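Fatty acid synthase 1, isoform A (Drosophila melanogaster, PDB 6FN6) probably builds long-chain saturated fatty acids from acetyl-CoA and malonyl-CoA using NADPH, this modifying region carrying its dehydratase, enoylreductase and ketoreductase parts. Local coordinates at residues T687-Y692 with A862-T868; Y696-V701 with V850-V854. One frame throughout, in Å; residues are numbered along the deposited sequence.

Contact 1: T687-Y692 with A862-T868; sequences TVPCVY and AVVPLPT
The Tyr692 ring carries Val863 on one face: CG1 of Val863 stands 3.5 Å from the centroid of the Tyr692 ring, only 7° from its normal, a CH-pi contact over the centre. With that methyl anti to the Val863 backbone N (chi1 -180°), it also meets CG1 of Val688. Around the edge of the ring, close to its plane, are the carbonyl oxygens of Val688 and Val864. The second is a hydrogen-bond partner: Tyr692 OH donates to Val864 O at 2.8 Å, in the carbonyl plane and on a lone pair. Obliquely to the ring, CD1 of Leu866 sits 4.0 Å from Tyr692 CE2, with CG2 of Val691 also near it. Farther along, Thr687 holds the backbone at Leu866. Its OG1 receives the backbone N-H of Leu866 (N to OG1 3.0 Å, nearly straight at 165°) and donates to Glu684 O, so the hydroxyl is used twice. Its CG2 meets CG2 of Thr868 at 3.6 Å. Ala723 and Val727 of helix 719-731 touch the tyrosine as well. This matches the junction between the two domains of a medium-chain dehydrogenase/reductase fold, where the chain returns from the nucleotide-binding domain toward strand 868-872 beside the start of helix 689-702.

Contact 2: Y696-V701 with V850-V854; sequences YYALVV and VVSLV
The carbonyl oxygen of Tyr696, whose side chain faces Leu853, takes two backbone N-H groups: Val700 N at 3.1 Å and Val701 N at 3.2 Å from Tyr696 O. The second bond belongs to a wider pi-type turn spanning 697-701, and both valines point their CB atoms at helix 850-854. There they meet one leucine. CD2 of Leu853 comes tip to tip with Val700, 3.5 Å from its CG1, and also lies 3.9 Å from CG2 of Val701. Closer to its backbone, Leu853 works against the tyrosine: its CB is 3.6 Å from CD1 of Tyr696, and the Leu853 carbonyl oxygen sits above the same ring, toward the rim. CG2 of Val854 reaches CD2 of Tyr696 at 3.8 Å. On the other flank, Tyr697 swings its ring anti to the backbone N (chi1 176°), bringing CD1 to 4.0 Å from CG1 of Val850. The hydroxyl of Tyr697 bonds to Arg702 and to Asn828 of the second subunit, so this end of the contact adjoins the dimer interface. The two short helical segments cross almost perpendicularly, at 87°, with axes 10.1 Å apart. It is orthogonal, largely apolar helix packing within the Rossmann-type nucleotide-binding domain of the enoylreductase, between helix 689-702, just ahead of strand 710-713, and helix 844-860, which comes after strand 830-833 and the short helix 836-841.

In the fold
Contacts 1 and 2 lie about 13 Å apart, centre to centre, and share helix 689-702: contact 1 uses its start and contact 2 its later turns. Along the chain the order is 687-692, 696-701, 850-854, 862-868, so contact 2 closes the shorter loop and contact 1 the longer one around it. In sequence, all six strands of the parallel sheet (first 710-713, last 830-833) fall between 696-701 and 850-854. The two contacts also touch, Val863 and Ala862 packing on Tyr696, and Val854 on Tyr692. Together they bring the entry to and exit from the enoylreductase's nucleotide-binding domain side by side, next to its catalytic domain.

Contact 1: T687-Y692 with A862-T868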
ATOM      1  N   THR A 687      -8.092 -32.762 -12.467  1.00 44.39           N
ATOM      2  CA  THR A 687      -7.584 -31.415 -12.714  1.00 44.15           C
ATOM      3  C   THR A 687      -8.562 -30.313 -12.299  1.00 43.65           C
ATOM      4  O   THR A 687      -8.180 -29.147 -12.206  1.00 43.30           O
ATOM      5  CB  THR A 687      -7.250 -31.211 -14.203  1.00 45.81           C
ATOM      6  OG1 THR A 687      -8.460 -31.220 -14.969  1.00 46.91           O
ATOM      7  CG2 THR A 687      -6.333 -32.311 -14.708  1.00 46.76           C
ATOM      8  N   VAL A 688      -9.813 -30.678 -12.045  1.00 43.83           N
ATOM      9  CA  VAL A 688     -10.886 -29.689 -11.915  1.00 43.86           C
ATOM     10  C   VAL A 688     -11.032 -29.056 -10.523  1.00 42.74           C
ATOM     11  O   VAL A 688     -11.078 -27.833 -10.415  1.00 42.53           O
ATOM     12  CB  VAL A 688     -12.228 -30.321 -12.348  1.00 45.03           C
ATOM     13  CG1 VAL A 688     -13.398 -29.386 -12.058  1.00 46.93           C
ATOM     14  CG2 VAL A 688     -12.193 -30.676 -13.817  1.00 46.54           C
ATOM     15  N   PRO A 689     -11.124 -29.877  -9.461  1.00 45.54           N
ATOM     16  CA  PRO A 689     -11.531 -29.393  -8.133  1.00 45.03           C
ATOM     17  C   PRO A 689     -10.901 -28.078  -7.666  1.00 44.45           C
ATOM     18  O   PRO A 689     -11.629 -27.132  -7.372  1.00 46.87           O
ATOM     19  CB  PRO A 689     -11.098 -30.529  -7.209  1.00 44.58           C
ATOM     20  CG  PRO A 689     -11.166 -31.730  -8.043  1.00 45.22           C
ATOM     21  CD  PRO A 689     -10.780 -31.308  -9.430  1.00 45.67           C
ATOM     22  N   CYS A 690      -9.577 -28.024  -7.576  1.00 48.90           N
ATOM     23  CA  CYS A 690      -8.910 -26.884  -6.956  1.00 48.65           C
ATOM     24  C   CYS A 690      -8.945 -25.622  -7.807  1.00 48.98           C
ATOM     25  O   CYS A 690      -9.393 -24.573  -7.343  1.00 51.94           O
ATOM     26  CB  CYS A 690      -7.460 -27.234  -6.630  1.00 52.55           C
ATOM     27  SG  CYS A 690      -7.293 -28.224  -5.138  1.00 54.17           S
ATOM     28  N   VAL A 691      -8.447 -25.711  -9.037  1.00 46.57           N
ATOM     29  CA  VAL A 691      -8.316 -24.527  -9.878  1.00 43.95           C
ATOM     30  C   VAL A 691      -9.677 -23.887 -10.135  1.00 43.98           C
ATOM     31  O   VAL A 691      -9.784 -22.665 -10.192  1.00 44.33           O
ATOM     32  CB  VAL A 691      -7.611 -24.856 -11.215  1.00 46.10           C
ATOM     33  CG1 VAL A 691      -6.165 -25.257 -10.967  1.00 46.21           C
ATOM     34  CG2 VAL A 691      -8.358 -25.946 -11.980  1.00 45.34           C
ATOM     35  N   TYR A 692     -10.718 -24.701 -10.271  1.00 48.06           N
ATOM     36  CA  TYR A 692     -12.042 -24.172 -10.574  1.00 48.63           C
ATOM     37  C   TYR A 692     -12.763 -23.685  -9.325  1.00 51.74           C
ATOM     38  O   TYR A 692     -13.487 -22.691  -9.374  1.00 56.52           O
ATOM     39  CB  TYR A 692     -12.888 -25.218 -11.297  1.00 49.27           C
ATOM     40  CG  TYR A 692     -12.622 -25.255 -12.782  1.00 50.12           C
ATOM     41  CD1 TYR A 692     -13.158 -24.290 -13.622  1.00 50.87           C
ATOM     42  CD2 TYR A 692     -11.833 -26.247 -13.345  1.00 50.40           C
ATOM     43  CE1 TYR A 692     -12.915 -24.310 -14.980  1.00 51.93           C
ATOM     44  CE2 TYR A 692     -11.586 -26.278 -14.705  1.00 51.59           C
ATOM     45  CZ  TYR A 692     -12.131 -25.308 -15.518  1.00 52.39           C
ATOM     46  OH  TYR A 692     -11.889 -25.336 -16.874  1.00 53.85           O
ATOM     47  N   ALA A 862     -18.414 -24.606 -19.161  1.00 79.35           N
ATOM     48  CA  ALA A 862     -17.407 -23.638 -18.744  1.00 76.37           C
ATOM     49  C   ALA A 862     -16.235 -24.343 -18.067  1.00 73.37           C
ATOM     50  O   ALA A 862     -15.089 -23.903 -18.176  1.00 72.17           O
ATOM     51  CB  ALA A 862     -18.017 -22.608 -17.809  1.00 75.12           C
ATOM     52  N   VAL A 863     -16.531 -25.432 -17.361  1.00 73.22           N
ATOM     53  CA  VAL A 863     -15.502 -26.206 -16.679  1.00 69.90           C
ATOM     54  C   VAL A 863     -14.985 -27.305 -17.600  1.00 68.56           C
ATOM     55  O   VAL A 863     -15.697 -28.264 -17.899  1.00 69.67           O
ATOM     56  CB  VAL A 863     -16.038 -26.799 -15.359  1.00 71.21           C
ATOM     57  CG1 VAL A 863     -14.959 -27.605 -14.645  1.00 70.90           C
ATOM     58  CG2 VAL A 863     -16.571 -25.698 -14.458  1.00 71.34           C
ATOM     59  N   VAL A 864     -13.743 -27.154 -18.048  1.00 68.78           N
ATOM     60  CA  VAL A 864     -13.097 -28.140 -18.905  1.00 67.98           C
ATOM     61  C   VAL A 864     -11.877 -28.711 -18.185  1.00 65.34           C
ATOM     62  O   VAL A 864     -11.137 -27.970 -17.537  1.00 61.73           O
ATOM     63  CB  VAL A 864     -12.701 -27.517 -20.261  1.00 67.82           C
ATOM     64  CG1 VAL A 864     -11.999 -28.539 -21.154  1.00 68.62           C
ATOM     65  CG2 VAL A 864     -13.923 -26.959 -20.960  1.00 70.03           C
ATOM     66  N   PRO A 865     -11.658 -30.032 -18.291  1.00 59.07           N
ATOM     67  CA  PRO A 865     -10.432 -30.547 -17.675  1.00 57.40           C
ATOM     68  C   PRO A 865      -9.190 -29.996 -18.366  1.00 57.08           C
ATOM     69  O   PRO A 865      -9.234 -29.680 -19.554  1.00 58.96           O
ATOM     70  CB  PRO A 865     -10.553 -32.063 -17.861  1.00 58.59           C
ATOM     71  CG  PRO A 865     -11.461 -32.233 -19.023  1.00 62.17           C
ATOM     72  CD  PRO A 865     -12.440 -31.102 -18.934  1.00 62.11           C
ATOM     73  N   LEU A 866      -8.095 -29.883 -17.624  1.00 55.16           N
ATOM     74  CA  LEU A 866      -6.868 -29.301 -18.148  1.00 54.78           C
ATOM     75  C   LEU A 866      -5.989 -30.350 -18.814  1.00 55.73           C
ATOM     76  O   LEU A 866      -6.172 -31.548 -18.593  1.00 56.14           O
ATOM     77  CB  LEU A 866      -6.085 -28.624 -17.024  1.00 53.30           C
ATOM     78  CG  LEU A 866      -6.539 -27.236 -16.573  1.00 52.92           C
ATOM     79  CD1 LEU A 866      -7.966 -27.251 -16.054  1.00 51.77           C
ATOM     80  CD2 LEU A 866      -5.592 -26.724 -15.503  1.00 53.47           C
ATOM     81  N   PRO A 867      -5.041 -29.902 -19.651  1.00 56.21           N
ATOM     82  CA  PRO A 867      -3.999 -30.818 -20.123  1.00 56.88           C
ATOM     83  C   PRO A 867      -3.261 -31.437 -18.943  1.00 55.07           C
ATOM     84  O   PRO A 867      -3.172 -30.809 -17.885  1.00 53.16           O
ATOM     85  CB  PRO A 867      -3.076 -29.916 -20.946  1.00 57.28           C
ATOM     86  CG  PRO A 867      -3.933 -28.793 -21.371  1.00 57.75           C
ATOM     87  CD  PRO A 867      -4.903 -28.565 -20.251  1.00 56.38           C
ATOM     88  N   THR A 868      -2.750 -32.652 -19.117  1.00 55.77           N
ATOM     89  CA  THR A 868      -2.108 -33.369 -18.024  1.00 54.26           C
ATOM     90  C   THR A 868      -0.696 -33.820 -18.371  1.00 54.53           C
ATOM     91  O   THR A 868      -0.436 -34.300 -19.472  1.00 56.43           O
ATOM     92  CB  THR A 868      -2.921 -34.612 -17.621  1.00 54.69           C
ATOM     93  OG1 THR A 868      -3.143 -35.436 -18.773  1.00 57.03           O
ATOM     94  CG2 THR A 868      -4.258 -34.205 -17.019  1.00 54.22           C
TER

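Contact 2: Y696-V701 with V850-V854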
ATOM      1  N   TYR A 696     -13.953 -19.809  -9.164  1.00 48.88           N
ATOM      2  CA  TYR A 696     -15.328 -19.441  -8.865  1.00 50.36           C
ATOM      3  C   TYR A 696     -15.434 -18.655  -7.563  1.00 46.09           C
ATOM      4  O   TYR A 696     -16.241 -17.733  -7.457  1.00 46.92           O
ATOM      5  CB  TYR A 696     -16.206 -20.689  -8.802  1.00 53.23           C
ATOM      6  CG  TYR A 696     -16.742 -21.103 -10.153  1.00 56.95           C
ATOM      7  CD1 TYR A 696     -17.764 -20.388 -10.765  1.00 58.44           C
ATOM      8  CD2 TYR A 696     -16.225 -22.207 -10.819  1.00 58.19           C
ATOM      9  CE1 TYR A 696     -18.257 -20.759 -12.001  1.00 47.63           C
ATOM     10  CE2 TYR A 696     -16.713 -22.586 -12.057  1.00 58.64           C
ATOM     11  CZ  TYR A 696     -17.729 -21.857 -12.642  1.00 59.60           C
ATOM     12  OH  TYR A 696     -18.220 -22.229 -13.873  1.00 60.72           O
ATOM     13  N   TYR A 697     -14.613 -18.999  -6.577  1.00 44.93           N
ATOM     14  CA  TYR A 697     -14.649 -18.288  -5.306  1.00 45.68           C
ATOM     15  C   TYR A 697     -14.102 -16.872  -5.471  1.00 46.23           C
ATOM     16  O   TYR A 697     -14.467 -15.962  -4.725  1.00 47.33           O
ATOM     17  CB  TYR A 697     -13.849 -19.028  -4.232  1.00 45.32           C
ATOM     18  CG  TYR A 697     -13.794 -18.263  -2.930  1.00 46.44           C
ATOM     19  CD1 TYR A 697     -14.936 -18.095  -2.157  1.00 47.69           C
ATOM     20  CD2 TYR A 697     -12.614 -17.684  -2.487  1.00 46.61           C
ATOM     21  CE1 TYR A 697     -14.900 -17.389  -0.974  1.00 49.11           C
ATOM     22  CE2 TYR A 697     -12.570 -16.973  -1.301  1.00 48.00           C
ATOM     23  CZ  TYR A 697     -13.718 -16.827  -0.550  1.00 49.26           C
ATOM     24  OH  TYR A 697     -13.690 -16.120   0.629  1.00 51.02           O
ATOM     25  N   ALA A 698     -13.219 -16.697  -6.448  1.00 57.92           N
ATOM     26  CA  ALA A 698     -12.572 -15.410  -6.678  1.00 57.26           C
ATOM     27  C   ALA A 698     -13.394 -14.522  -7.611  1.00 58.96           C
ATOM     28  O   ALA A 698     -13.694 -13.373  -7.283  1.00 48.07           O
ATOM     29  CB  ALA A 698     -11.172 -15.619  -7.248  1.00 46.08           C
ATOM     30  N   LEU A 699     -13.749 -15.061  -8.774  1.00 55.72           N
ATOM     31  CA  LEU A 699     -14.393 -14.273  -9.821  1.00 55.59           C
ATOM     32  C   LEU A 699     -15.891 -14.058  -9.587  1.00 52.89           C
ATOM     33  O   LEU A 699     -16.411 -12.974  -9.852  1.00 53.75           O
ATOM     34  CB  LEU A 699     -14.187 -14.940 -11.184  1.00 56.82           C
ATOM     35  CG  LEU A 699     -12.749 -15.227 -11.631  1.00 46.59           C
ATOM     36  CD1 LEU A 699     -12.733 -15.651 -13.091  1.00 59.71           C
ATOM     37  CD2 LEU A 699     -11.826 -14.036 -11.404  1.00 47.38           C
ATOM     38  N   VAL A 700     -16.580 -15.079  -9.086  1.00 53.61           N
ATOM     39  CA  VAL A 700     -18.035 -15.016  -8.965  1.00 53.46           C
ATOM     40  C   VAL A 700     -18.466 -14.580  -7.569  1.00 50.71           C
ATOM     41  O   VAL A 700     -19.274 -13.664  -7.424  1.00 51.60           O
ATOM     42  CB  VAL A 700     -18.672 -16.375  -9.330  1.00 56.10           C
ATOM     43  CG1 VAL A 700     -20.178 -16.350  -9.105  1.00 54.23           C
ATOM     44  CG2 VAL A 700     -18.366 -16.730 -10.771  1.00 58.62           C
ATOM     45  N   VAL A 701     -17.932 -15.231  -6.543  1.00 64.73           N
ATOM     46  CA  VAL A 701     -18.345 -14.941  -5.177  1.00 64.21           C
ATOM     47  C   VAL A 701     -17.788 -13.597  -4.734  1.00 66.81           C
ATOM     48  O   VAL A 701     -18.538 -12.657  -4.480  1.00 70.82           O
ATOM     49  CB  VAL A 701     -17.903 -16.057  -4.209  1.00 59.02           C
ATOM     50  CG1 VAL A 701     -18.322 -15.726  -2.778  1.00 57.57           C
ATOM     51  CG2 VAL A 701     -18.482 -17.392  -4.640  1.00 58.66           C
ATOM     52  N   VAL A 850     -19.607 -22.830  -3.401  1.00 66.25           N
ATOM     53  CA  VAL A 850     -18.534 -22.896  -4.388  1.00 65.54           C
ATOM     54  C   VAL A 850     -18.634 -24.191  -5.189  1.00 64.63           C
ATOM     55  O   VAL A 850     -18.430 -24.190  -6.403  1.00 65.16           O
ATOM     56  CB  VAL A 850     -17.136 -22.766  -3.727  1.00 65.09           C
ATOM     57  CG1 VAL A 850     -16.967 -21.393  -3.100  1.00 65.16           C
ATOM     58  CG2 VAL A 850     -16.916 -23.848  -2.688  1.00 66.01           C
ATOM     59  N   VAL A 851     -18.949 -25.292  -4.517  1.00 74.53           N
ATOM     60  CA  VAL A 851     -19.055 -26.576  -5.196  1.00 74.61           C
ATOM     61  C   VAL A 851     -20.262 -26.547  -6.128  1.00 75.90           C
ATOM     62  O   VAL A 851     -20.240 -27.144  -7.204  1.00 79.23           O
ATOM     63  CB  VAL A 851     -19.144 -27.747  -4.190  1.00 72.54           C
ATOM     64  CG1 VAL A 851     -17.887 -27.805  -3.335  1.00 71.09           C
ATOM     65  CG2 VAL A 851     -20.379 -27.624  -3.314  1.00 72.60           C
ATOM     66  N   SER A 852     -21.312 -25.844  -5.715  1.00 67.80           N
ATOM     67  CA  SER A 852     -22.487 -25.666  -6.561  1.00 67.72           C
ATOM     68  C   SER A 852     -22.092 -24.932  -7.836  1.00 70.87           C
ATOM     69  O   SER A 852     -22.506 -25.305  -8.934  1.00 74.03           O
ATOM     70  CB  SER A 852     -23.585 -24.897  -5.824  1.00 65.59           C
ATOM     71  OG  SER A 852     -23.930 -25.540  -4.611  1.00 65.24           O
ATOM     72  N   LEU A 853     -21.288 -23.885  -7.683  1.00 58.24           N
ATOM     73  CA  LEU A 853     -20.812 -23.113  -8.825  1.00 62.34           C
ATOM     74  C   LEU A 853     -20.028 -24.006  -9.779  1.00 58.14           C
ATOM     75  O   LEU A 853     -20.250 -23.980 -10.990  1.00 57.73           O
ATOM     76  CB  LEU A 853     -19.939 -21.944  -8.359  1.00 68.99           C
ATOM     77  CG  LEU A 853     -20.620 -20.577  -8.250  1.00 76.30           C
ATOM     78  CD1 LEU A 853     -21.890 -20.657  -7.425  1.00 80.41           C
ATOM     79  CD2 LEU A 853     -19.670 -19.548  -7.661  1.00 76.78           C
ATOM     80  N   VAL A 854     -19.110 -24.794  -9.228  1.00 64.86           N
ATOM     81  CA  VAL A 854     -18.322 -25.715 -10.031  1.00 62.96           C
ATOM     82  C   VAL A 854     -19.247 -26.765 -10.630  1.00 64.12           C
ATOM     83  O   VAL A 854     -19.134 -27.106 -11.805  1.00 65.77           O
ATOM     84  CB  VAL A 854     -17.202 -26.373  -9.195  1.00 61.05           C
ATOM     85  CG1 VAL A 854     -16.437 -27.406 -10.021  1.00 61.95           C
ATOM     86  CG2 VAL A 854     -16.252 -25.318  -8.654  1.00 58.58           C
TER